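Local coordinates for protein AT-less polyketide synthase (Streptomyces platensis subsp. rosaceus, PDB 4TKT) that probably catalyses decarboxylative chain-extending condensation as a ketosynthase domain of the AT-less polyketide synthase that builds isomigrastatin, at residues A[51-55]-A[56-60]; A[160-163]-A[164-167]; A[363-366]-A[367-370]; A[494-497]-A[498-502]; A[516-519]-A[520-523]. All coordinates share one frame; numbering follows the deposited sequence.

Contact 1 of 5, residues A[51-55]-A[56-60]; sequences YYDAR and RGVPG
R56 starts the turn right after R55, and its side chain then leads away from the loop. Its CG stands anti to its own carbonyl carbon (chi1 -78°) and the chain runs extended to NE, carrying the guanidinium well clear of residues 51-55. There it forms a salt bridge to D245 and hydrogen bonds to Q229 and S233, so this arginine pins the loop to the body of the domain. G57 follows with positive phi (74°), the backbone shape that the third position of a type II beta turn takes; that turn runs from R55 to V58 and reverses the chain between strands 39-40 and 66-67. No hydrogen bond crosses between residues 51-55 and 56-60, and what crosses the bend is V58 packing back on R55. One methyl, V58 CG2, sits 3.3 Å from R55 O and also rests against the arginine's aliphatic stem, where it is 3.7 Å from R55 CB. The two side chains cross obliquely, and the R55 chain bends only further out, at chi3, as it leads away. The other methyl, V58 CG1, lies beside the D53 carboxylate, 4.2 Å from D53 OD2. That carboxylate is steadied by an Asx turn: R55 N donates to D53 OD1 over 3.0 Å, almost straight at 161°, arriving on the anti side of the oxygen. At G60 the chain comes back alongside its start, with G60 O at the edge of the Y51 ring, 4.4 Å from Y51 CD1, while the Y51 and D53 backbones are hydrogen-bonded to T62.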
loop_
_atom_site.group_PDB
_atom_site.type_symbol
_atom_site.label_atom_id
_atom_site.label_comp_id
_atom_site.label_asym_id
_atom_site.label_seq_id
_atom_site.Cartn_x
_atom_site.Cartn_y
_atom_site.Cartn_z
ATOM N N TYR A 51 16.886 -20.069 -19.069
ATOM C CA TYR A 51 15.954 -19.334 -19.915
ATOM C C TYR A 51 16.558 -18.111 -20.601
ATOM O O TYR A 51 16.028 -17.645 -21.606
ATOM C CB TYR A 51 14.743 -18.891 -19.097
ATOM C CG TYR A 51 14.118 -19.997 -18.290
ATOM C CD1 TYR A 51 13.303 -20.945 -18.891
ATOM C CD2 TYR A 51 14.334 -20.089 -16.922
ATOM C CE1 TYR A 51 12.726 -21.960 -18.153
ATOM C CE2 TYR A 51 13.761 -21.098 -16.177
ATOM C CZ TYR A 51 12.958 -22.032 -16.797
ATOM O OH TYR A 51 12.386 -23.041 -16.057
ATOM N N TYR A 52 17.651 -17.581 -20.067
ATOM C CA TYR A 52 18.181 -16.331 -20.602
ATOM C C TYR A 52 18.877 -16.507 -21.948
ATOM O O TYR A 52 19.628 -17.459 -22.157
ATOM C CB TYR A 52 19.148 -15.676 -19.614
ATOM C CG TYR A 52 19.713 -14.370 -20.131
ATOM C CD1 TYR A 52 18.952 -13.208 -20.116
ATOM C CD2 TYR A 52 20.999 -14.304 -20.649
ATOM C CE1 TYR A 52 19.461 -12.013 -20.597
ATOM C CE2 TYR A 52 21.516 -13.115 -21.132
ATOM C CZ TYR A 52 20.745 -11.975 -21.103
ATOM O OH TYR A 52 21.261 -10.793 -21.583
ATOM N N ASP A 53 18.609 -15.569 -22.850
ATOM C CA ASP A 53 19.284 -15.479 -24.139
ATOM C C ASP A 53 19.098 -14.058 -24.659
ATOM O O ASP A 53 17.970 -13.606 -24.844
ATOM C CB ASP A 53 18.729 -16.505 -25.130
ATOM C CG ASP A 53 19.595 -16.652 -26.374
ATOM O OD1 ASP A 53 20.081 -15.629 -26.903
ATOM O OD2 ASP A 53 19.791 -17.800 -26.826
ATOM N N ALA A 54 20.204 -13.361 -24.897
ATOM C CA ALA A 54 20.156 -11.946 -25.262
ATOM C C ALA A 54 19.466 -11.699 -26.604
ATOM O O ALA A 54 18.990 -10.595 -26.868
ATOM C CB ALA A 54 21.559 -11.365 -25.283
ATOM N N ARG A 55 19.411 -12.724 -27.446
ATOM C CA ARG A 55 18.759 -12.605 -28.745
ATOM C C ARG A 55 17.236 -12.587 -28.609
ATOM O O ARG A 55 16.634 -13.547 -28.126
ATOM C CB ARG A 55 19.194 -13.747 -29.666
ATOM C CG ARG A 55 18.637 -13.651 -31.074
ATOM C CD ARG A 55 19.087 -14.821 -31.938
ATOM N NE ARG A 55 20.537 -14.863 -32.111
ATOM C CZ ARG A 55 21.192 -14.226 -33.076
ATOM N NH1 ARG A 55 20.529 -13.491 -33.958
ATOM N NH2 ARG A 55 22.512 -14.321 -33.157
ATOM N N ARG A 56 16.623 -11.487 -29.036
ATOM C CA ARG A 56 15.174 -11.320 -28.965
ATOM C C ARG A 56 14.410 -12.424 -29.692
ATOM O O ARG A 56 14.775 -12.818 -30.800
ATOM C CB ARG A 56 14.770 -9.969 -29.554
ATOM C CG ARG A 56 14.983 -8.769 -28.651
ATOM C CD ARG A 56 14.653 -7.479 -29.400
ATOM N NE ARG A 56 14.588 -6.323 -28.511
ATOM C CZ ARG A 56 13.480 -5.910 -27.901
ATOM N NH1 ARG A 56 12.336 -6.555 -28.085
ATOM N NH2 ARG A 56 13.515 -4.849 -27.107
ATOM N N GLY A 57 13.350 -12.917 -29.058
ATOM C CA GLY A 57 12.401 -13.800 -29.712
ATOM C C GLY A 57 12.849 -15.229 -29.957
ATOM O O GLY A 57 12.217 -15.953 -30.728
ATOM N N VAL A 58 13.935 -15.640 -29.312
ATOM C CA VAL A 58 14.360 -17.033 -29.370
ATOM C C VAL A 58 13.348 -17.910 -28.638
ATOM O O VAL A 58 12.994 -17.626 -27.495
ATOM C CB VAL A 58 15.754 -17.231 -28.750
ATOM C CG1 VAL A 58 16.074 -18.712 -28.618
ATOM C CG2 VAL A 58 16.807 -16.526 -29.585
ATOM N N PRO A 59 12.867 -18.969 -29.306
ATOM C CA PRO A 59 11.877 -19.878 -28.720
ATOM C C PRO A 59 12.387 -20.560 -27.452
ATOM O O PRO A 59 13.489 -21.111 -27.448
ATOM C CB PRO A 59 11.645 -20.908 -29.831
ATOM C CG PRO A 59 12.054 -20.221 -31.081
ATOM C CD PRO A 59 13.198 -19.338 -30.691
ATOM N N GLY A 60 11.590 -20.510 -26.389
ATOM C CA GLY A 60 11.936 -21.165 -25.141
ATOM C C GLY A 60 12.916 -20.370 -24.305
ATOM O O GLY A 60 13.438 -20.865 -23.306
#

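Contact 2 of 5, residues A[160-163]-A[164-167]; sequences GSLA and SIAN
S161 and S164 join where the loop winds into helix 163-173, and backbone hydrogen bonds do most of the work. S164 N reaches S161 O over 3.1 Å, and I165 N reaches L162 O over 3.2 Å. Both link residues three apart, and in both the donor stands almost 60° out of the carbonyl plane, the geometry of a tightly wound first turn. A163 O then makes the change to the alpha-helical spacing: N167 N donates to it at 2.8 Å, in the carbonyl plane, while A166 N gives a second, weak bond to the same oxygen.

Among the polar side chains, S164 OG folds back along the chain to 3.7 Å from S161 CB, put there by a chi1 of -70° that sets it beside its own backbone N. N167 lies over the end of the A163 carbonyl, its CG 3.4 Å from A163 O, and its amide oxygen OD1 is taken by S179 OG. The oxygen of L162 is gripped a second time, by T181 OG1.

The apolar part is light: L162 and I165 lie side by side and point the same way, L162 CD2 standing 4.2 Å from I165 CD1. I165 CB also lies 3.3 Å from L162 O.

This is the N-terminal end of a helix lying on the central sheet of the thiolase-type ketosynthase fold. I165 packs against helix 93-109 through Q94, E95 and F98, and reaches A135 of strand 129-136. A166 lies on V133 and A135 of that strand, and through T181 and S179 the helix start is also tied to strand 179-182, next to 129-136 in the sheet.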
loop_
_atom_site.group_PDB
_atom_site.type_symbol
_atom_site.label_atom_id
_atom_site.label_comp_id
_atom_site.label_asym_id
_atom_site.label_seq_id
_atom_site.Cartn_x
_atom_site.Cartn_y
_atom_site.Cartn_z
ATOM N N GLY A 160 -5.378 -21.886 -7.338
ATOM C CA GLY A 160 -5.100 -20.690 -8.109
ATOM C C GLY A 160 -6.314 -19.787 -8.204
ATOM O O GLY A 160 -6.734 -19.413 -9.298
ATOM N N SER A 161 -6.880 -19.437 -7.053
ATOM C CA SER A 161 -8.068 -18.593 -7.011
ATOM C C SER A 161 -7.727 -17.169 -6.602
ATOM O O SER A 161 -7.368 -16.918 -5.452
ATOM C CB SER A 161 -9.105 -19.168 -6.047
ATOM O OG SER A 161 -10.291 -18.395 -6.074
ATOM N N LEU A 162 -7.854 -16.242 -7.545
ATOM C CA LEU A 162 -7.574 -14.835 -7.284
ATOM C C LEU A 162 -8.544 -14.240 -6.267
ATOM O O LEU A 162 -8.203 -13.296 -5.556
ATOM C CB LEU A 162 -7.623 -14.033 -8.587
ATOM C CG LEU A 162 -6.470 -14.290 -9.560
ATOM C CD1 LEU A 162 -6.592 -13.410 -10.787
ATOM C CD2 LEU A 162 -5.134 -14.067 -8.870
ATOM N N ALA A 163 -9.748 -14.802 -6.198
ATOM C CA ALA A 163 -10.759 -14.351 -5.248
ATOM C C ALA A 163 -10.293 -14.508 -3.806
ATOM O O ALA A 163 -10.701 -13.746 -2.927
ATOM C CB ALA A 163 -12.058 -15.109 -5.454
ATOM N N SER A 164 -9.444 -15.503 -3.566
ATOM C CA SER A 164 -8.966 -15.790 -2.220
ATOM C C SER A 164 -8.196 -14.617 -1.638
ATOM O O SER A 164 -8.188 -14.419 -0.427
ATOM C CB SER A 164 -8.090 -17.041 -2.216
ATOM O OG SER A 164 -8.869 -18.195 -2.462
ATOM N N ILE A 165 -7.552 -13.844 -2.505
ATOM C CA ILE A 165 -6.804 -12.671 -2.072
ATOM C C ILE A 165 -7.699 -11.719 -1.284
ATOM O O ILE A 165 -7.323 -11.241 -0.216
ATOM C CB ILE A 165 -6.183 -11.930 -3.270
ATOM C CG1 ILE A 165 -5.154 -12.824 -3.962
ATOM C CG2 ILE A 165 -5.527 -10.636 -2.823
ATOM C CD1 ILE A 165 -4.524 -12.193 -5.180
ATOM N N ALA A 166 -8.896 -11.465 -1.802
ATOM C CA ALA A 166 -9.840 -10.592 -1.116
ATOM C C ALA A 166 -10.624 -11.346 -0.046
ATOM O O ALA A 166 -10.905 -10.808 1.024
ATOM C CB ALA A 166 -10.791 -9.956 -2.113
ATOM N N ASN A 167 -10.972 -12.594 -0.342
ATOM C CA ASN A 167 -11.817 -13.381 0.548
ATOM C C ASN A 167 -11.148 -13.745 1.870
ATOM O O ASN A 167 -11.807 -13.775 2.909
ATOM C CB ASN A 167 -12.282 -14.653 -0.161
ATOM C CG ASN A 167 -13.450 -14.400 -1.097
ATOM O OD1 ASN A 167 -13.928 -13.273 -1.218
ATOM N ND2 ASN A 167 -13.913 -15.448 -1.768
#

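Contact 3 of 5, residues A[363-366]-A[367-370]; sequences ESAA and GIAG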
loop_
_atom_site.group_PDB
_atom_site.type_symbol
_atom_site.label_atom_id
_atom_site.label_comp_id
_atom_site.label_asym_id
_atom_site.label_seq_id
_atom_site.Cartn_x
_atom_site.Cartn_y
_atom_site.Cartn_z
ATOM N N GLU A 363 2.614 -3.914 -12.635
ATOM C CA GLU A 363 1.436 -4.480 -13.282
ATOM C C GLU A 363 0.161 -4.282 -12.457
ATOM O O GLU A 363 -0.287 -3.152 -12.268
ATOM C CB GLU A 363 1.675 -5.963 -13.582
ATOM C CG GLU A 363 2.496 -6.174 -14.853
ATOM C CD GLU A 363 3.257 -7.486 -14.877
ATOM O OE1 GLU A 363 3.672 -7.960 -13.799
ATOM O OE2 GLU A 363 3.446 -8.039 -15.983
ATOM N N SER A 364 -0.419 -5.369 -11.958
ATOM C CA SER A 364 -1.683 -5.282 -11.227
ATOM C C SER A 364 -1.569 -4.453 -9.945
ATOM O O SER A 364 -2.580 -4.053 -9.369
ATOM C CB SER A 364 -2.204 -6.682 -10.898
ATOM O OG SER A 364 -1.231 -7.452 -10.218
ATOM N N ALA A 365 -0.340 -4.190 -9.509
ATOM C CA ALA A 365 -0.104 -3.386 -8.314
ATOM C C ALA A 365 0.534 -2.038 -8.651
ATOM O O ALA A 365 0.928 -1.294 -7.755
ATOM C CB ALA A 365 0.774 -4.148 -7.334
ATOM N N ALA A 366 0.632 -1.728 -9.940
ATOM C CA ALA A 366 1.293 -0.502 -10.382
ATOM C C ALA A 366 0.573 0.742 -9.879
ATOM O O ALA A 366 1.203 1.745 -9.546
ATOM C CB ALA A 366 1.392 -0.471 -11.900
ATOM N N GLY A 367 -0.751 0.670 -9.823
ATOM C CA GLY A 367 -1.551 1.809 -9.433
ATOM C C GLY A 367 -1.460 2.163 -7.962
ATOM O O GLY A 367 -1.518 3.337 -7.598
ATOM N N ILE A 368 -1.318 1.155 -7.108
ATOM C CA ILE A 368 -1.278 1.402 -5.670
ATOM C C ILE A 368 0.106 1.921 -5.264
ATOM O O ILE A 368 0.229 2.734 -4.350
ATOM C CB ILE A 368 -1.665 0.132 -4.860
ATOM C CG1 ILE A 368 -1.935 0.486 -3.399
ATOM C CG2 ILE A 368 -0.614 -0.966 -4.984
ATOM C CD1 ILE A 368 -3.128 1.384 -3.208
ATOM N N ALA A 369 1.142 1.477 -5.969
ATOM C CA ALA A 369 2.479 2.017 -5.768
ATOM C C ALA A 369 2.534 3.451 -6.275
ATOM O O ALA A 369 3.204 4.303 -5.691
ATOM C CB ALA A 369 3.513 1.163 -6.473
ATOM N N GLY A 370 1.819 3.705 -7.367
ATOM C CA GLY A 370 1.727 5.033 -7.938
ATOM C C GLY A 370 0.982 5.980 -7.018
ATOM O O GLY A 370 1.361 7.140 -6.868
HETATM O O HOH W 1 -2.819 -1.098 -10.931
#
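A365 O is the hub of this helix start, facing both I368 N and A369 N. Each bond is weak: A369 N comes in nearly straight (164°) at 3.3 Å, and I368 N more bent at 3.4 Å. The next carbonyl does better, with G370 N donating to A366 O over 3.0 Å, tilted 28° from the carbonyl plane. I368 also leans back on A365: its CG2 sits between backbone N and carbonyl carbon, the crowded position, while CG1 goes anti to N (chi1 -167°). This brings the methyl CG2 to 3.2 Å from the carbonyl oxygen A365 O. The same methyl makes an apolar contact with A365 CB, at 4.2 Å.

One step out, a water accepts from G367 N at 2.9 Å and donates weakly to S364 O, bridging the short 3-10 segment to the first turn. A366 N is bonded to E363 O at 2.9 Å, closing the 3-10 turn; A365 is the N-cap residue of helix 366-380.

Further out, E363 has an unusual backbone of positive phi, and its carboxylate is fastened by the Y139 hydroxyl through OE2. S364 OG is bonded to V213 O, so E363 and S364 are both tied into the domain interior. I368 rests on A189 of helix 188-202.

Glutamate, serine, two alanines and glycine in this order belong to the conserved GHLESAAG-like motif of ketosynthases, whose histidine, just ahead in the chain, is one of the two active-site histidines in relatives and probably also here.

Contact 4 of 5, residues A[494-497]-A[498-502]; sequences PDIA and YTLQV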
loop_
_atom_site.group_PDB
_atom_site.type_symbol
_atom_site.label_atom_id
_atom_site.label_comp_id
_atom_site.label_asym_id
_atom_site.label_seq_id
_atom_site.Cartn_x
_atom_site.Cartn_y
_atom_site.Cartn_z
ATOM N N PRO A 494 0.505 11.814 24.536
ATOM C CA PRO A 494 -0.930 11.500 24.561
ATOM C C PRO A 494 -1.434 10.853 23.267
ATOM O O PRO A 494 -2.307 9.985 23.316
ATOM C CB PRO A 494 -1.581 12.870 24.772
ATOM C CG PRO A 494 -0.545 13.663 25.487
ATOM C CD PRO A 494 0.760 13.221 24.895
ATOM N N ASP A 495 -0.887 11.265 22.128
ATOM C CA ASP A 495 -1.285 10.694 20.844
ATOM C C ASP A 495 -0.786 9.258 20.698
ATOM O O ASP A 495 -1.519 8.378 20.245
ATOM C CB ASP A 495 -0.764 11.547 19.687
ATOM C CG ASP A 495 -1.379 12.931 19.658
ATOM O OD1 ASP A 495 -2.512 13.091 20.155
ATOM O OD2 ASP A 495 -0.728 13.856 19.131
ATOM N N ILE A 496 0.470 9.035 21.079
ATOM C CA ILE A 496 1.080 7.713 21.004
ATOM C C ILE A 496 0.316 6.701 21.848
ATOM O O ILE A 496 -0.017 5.614 21.378
ATOM C CB ILE A 496 2.548 7.750 21.464
ATOM C CG1 ILE A 496 3.384 8.593 20.499
ATOM C CG2 ILE A 496 3.115 6.345 21.565
ATOM C CD1 ILE A 496 4.799 8.825 20.963
ATOM N N ALA A 497 0.034 7.071 23.093
ATOM C CA ALA A 497 -0.688 6.200 24.013
ATOM C C ALA A 497 -2.079 5.866 23.488
ATOM O O ALA A 497 -2.501 4.714 23.523
ATOM C CB ALA A 497 -0.782 6.845 25.389
ATOM N N TYR A 498 -2.781 6.881 22.995
ATOM C CA TYR A 498 -4.130 6.696 22.473
ATOM C C TYR A 498 -4.140 5.747 21.277
ATOM O O TYR A 498 -4.983 4.849 21.190
ATOM C CB TYR A 498 -4.739 8.044 22.081
ATOM C CG TYR A 498 -6.133 7.945 21.506
ATOM C CD1 TYR A 498 -7.227 7.707 22.327
ATOM C CD2 TYR A 498 -6.356 8.096 20.143
ATOM C CE1 TYR A 498 -8.505 7.617 21.807
ATOM C CE2 TYR A 498 -7.630 8.009 19.613
ATOM C CZ TYR A 498 -8.701 7.768 20.450
ATOM O OH TYR A 498 -9.973 7.678 19.932
ATOM N N THR A 499 -3.196 5.948 20.364
ATOM C CA THR A 499 -3.084 5.118 19.171
ATOM C C THR A 499 -2.846 3.651 19.529
ATOM O O THR A 499 -3.464 2.756 18.957
ATOM C CB THR A 499 -1.946 5.611 18.247
ATOM O OG1 THR A 499 -2.201 6.963 17.843
ATOM C CG2 THR A 499 -1.843 4.739 17.009
ATOM N N LEU A 500 -1.961 3.411 20.491
ATOM C CA LEU A 500 -1.608 2.047 20.875
ATOM C C LEU A 500 -2.694 1.366 21.703
ATOM O O LEU A 500 -2.721 0.139 21.822
ATOM C CB LEU A 500 -0.290 2.044 21.644
ATOM C CG LEU A 500 0.922 2.422 20.799
ATOM C CD1 LEU A 500 2.154 2.594 21.669
ATOM C CD2 LEU A 500 1.156 1.366 19.735
ATOM N N GLN A 501 -3.591 2.163 22.271
ATOM C CA GLN A 501 -4.675 1.622 23.080
ATOM C C GLN A 501 -5.845 1.161 22.219
ATOM O O GLN A 501 -6.217 -0.012 22.238
ATOM C CB GLN A 501 -5.153 2.662 24.097
ATOM C CG GLN A 501 -4.236 2.828 25.294
ATOM C CD GLN A 501 -4.624 4.006 26.159
ATOM O OE1 GLN A 501 -5.752 4.494 26.091
ATOM N NE2 GLN A 501 -3.686 4.477 26.974
ATOM N N VAL A 502 -6.414 2.088 21.457
ATOM C CA VAL A 502 -7.643 1.815 20.721
ATOM C C VAL A 502 -7.365 1.386 19.276
ATOM O O VAL A 502 -8.270 0.958 18.559
ATOM C CB VAL A 502 -8.570 3.054 20.740
ATOM C CG1 VAL A 502 -8.045 4.127 19.805
ATOM C CG2 VAL A 502 -10.006 2.671 20.390
#
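D495 O is gripped twice by one residue: T499 N donates to it over 3.0 Å and the hydroxyl T499 OG1 over 2.9 Å, the two arriving from opposite faces of the carbonyl plane. A chi1 of -60° sets OG1 beside the threonine's own backbone N and hence back along the helix to that oxygen. OG1 has a further partner in V600 N, so the hydroxyl links helix 493-502 to the segment near the C terminus.

The other backbone bonds are regular helical ones, Y498 N to P494 O and L500 N to I496 O, with Q501 N giving a weak one to A497 O. On the apolar side I496 and L500 lie side by side and point the same way, I496 CG2 touching L500 CD1 at 3.9 Å, and L500 goes on to V462 and L464 of strand 460-466. Y498 leaves with its CB 3.3 Å from P494 O, and its ring meets H591 edge-to-face.

Q501 lays its stem over the preceding turn, CG 3.1 Å from A497 O, and its amide is bonded at both ends, NE2 to V461 O and OE1 to H591 NE2. An alanine in place of this buried glutamine removes the amide, and V461 O and H591 NE2 would probably be left without this partner.

The hydroxyl of T499 and the amide of Q501 are thus both satisfied inside the protein, while I496 and L500 give the helix its apolar side.

Contact 5 of 5, residues A[516-519]-A[520-523]; sequences STLP and ALVD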
loop_
_atom_site.group_PDB
_atom_site.type_symbol
_atom_site.label_atom_id
_atom_site.label_comp_id
_atom_site.label_asym_id
_atom_site.label_seq_id
_atom_site.Cartn_x
_atom_site.Cartn_y
_atom_site.Cartn_z
ATOM N N SER A 516 5.541 9.967 31.517
ATOM C CA SER A 516 5.145 11.351 31.282
ATOM C C SER A 516 6.131 12.061 30.358
ATOM O O SER A 516 5.836 13.134 29.832
ATOM C CB SER A 516 5.018 12.109 32.607
ATOM O OG SER A 516 6.247 12.132 33.310
ATOM N N THR A 517 7.301 11.458 30.159
ATOM C CA THR A 517 8.294 12.004 29.237
ATOM C C THR A 517 8.731 10.954 28.222
ATOM O O THR A 517 8.762 9.761 28.522
ATOM C CB THR A 517 9.546 12.523 29.971
ATOM O OG1 THR A 517 10.330 11.415 30.428
ATOM C CG2 THR A 517 9.159 13.404 31.153
ATOM N N LEU A 518 9.075 11.409 27.022
ATOM C CA LEU A 518 9.503 10.513 25.952
ATOM C C LEU A 518 10.807 9.755 26.246
ATOM O O LEU A 518 10.894 8.565 25.947
ATOM C CB LEU A 518 9.648 11.288 24.640
ATOM C CG LEU A 518 9.927 10.419 23.412
ATOM C CD1 LEU A 518 8.773 9.462 23.164
ATOM C CD2 LEU A 518 10.191 11.280 22.188
ATOM N N PRO A 519 11.829 10.430 26.815
ATOM C CA PRO A 519 13.043 9.657 27.112
ATOM C C PRO A 519 12.813 8.537 28.123
ATOM O O PRO A 519 13.530 7.536 28.093
ATOM C CB PRO A 519 13.996 10.711 27.684
ATOM C CG PRO A 519 13.532 11.988 27.100
ATOM C CD PRO A 519 12.040 11.868 27.057
ATOM N N ALA A 520 11.832 8.708 29.003
ATOM C CA ALA A 520 11.489 7.674 29.972
ATOM C C ALA A 520 10.823 6.493 29.276
ATOM O O ALA A 520 11.084 5.337 29.611
ATOM C CB ALA A 520 10.580 8.231 31.053
ATOM N N LEU A 521 9.963 6.791 28.307
ATOM C CA LEU A 521 9.288 5.754 27.539
ATOM C C LEU A 521 10.292 4.938 26.732
ATOM O O LEU A 521 10.208 3.712 26.685
ATOM C CB LEU A 521 8.235 6.364 26.614
ATOM C CG LEU A 521 7.507 5.386 25.686
ATOM C CD1 LEU A 521 6.873 4.251 26.474
ATOM C CD2 LEU A 521 6.460 6.110 24.861
ATOM N N VAL A 522 11.245 5.626 26.107
ATOM C CA VAL A 522 12.300 4.966 25.347
ATOM C C VAL A 522 13.104 4.019 26.238
ATOM O O VAL A 522 13.428 2.903 25.833
ATOM C CB VAL A 522 13.249 5.994 24.691
ATOM C CG1 VAL A 522 14.412 5.293 24.002
ATOM C CG2 VAL A 522 12.488 6.857 23.702
ATOM N N ASP A 523 13.409 4.462 27.454
ATOM C CA ASP A 523 14.142 3.632 28.408
ATOM C C ASP A 523 13.367 2.372 28.765
ATOM O O ASP A 523 13.940 1.288 28.853
ATOM C CB ASP A 523 14.459 4.414 29.685
ATOM C CG ASP A 523 15.547 5.447 29.484
ATOM O OD1 ASP A 523 16.170 5.456 28.400
ATOM O OD2 ASP A 523 15.788 6.241 30.418
#
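T517 and A520 meet at the N-cap of helix 518-530, with threonine as the capping residue. Its OG1 lies between backbone N and carbonyl carbon (chi1 74°), which turns the hydroxyl over the first turn; A520 N gives it a weak bond of 3.4 Å, and A520 CB touches the same oxygen at 3.3 Å. T517 O receives L521 N in the carbonyl plane at 3.2 Å, and V522 N meets L518 O nearly along the C=O axis.

L518 points its CB away from the turn, yet the end of its chain swings back: CD1 stands 4.4 Å from L521 CD2, and CG is equally far from V522 CG2. L521 goes inward, to L483 and to V513 and V515 of strand 509-515, and L518 rests on W488. V522, with CG1 anti to the backbone N, brings its other methyl CG2 to 3.2 Å from L518 O.

P519 lies on the exposed face, near a sulfate probably from the crystallisation liquor. Here D523 N bonds to P519 O, and the carboxylate of D523 hangs over that carbonyl, D523 CG 3.2 Å from P519 O.

How the contacts relate
All five contacts are local and follow one another along the chain, each closing before the next opens; none nest or cross. Contact 1 closes a surface turn between strands 39-40 and 66-67. Contacts 2 and 3, their centres about 18 Å apart, open helices 163-173 and 366-380, which flank the central mixed sheet of the thiolase-type ketosynthase. The chain then passes to the RhiE-like linker region, where contacts 4 and 5 lie on neighbouring helices, 493-502 and 518-530, about 15 Å apart between centres; contact 4 touches strand 460-466 and contact 5 strand 509-515. The centres of contacts 1 and 5 are about 60 Å apart, on opposite sides of the chain's centre.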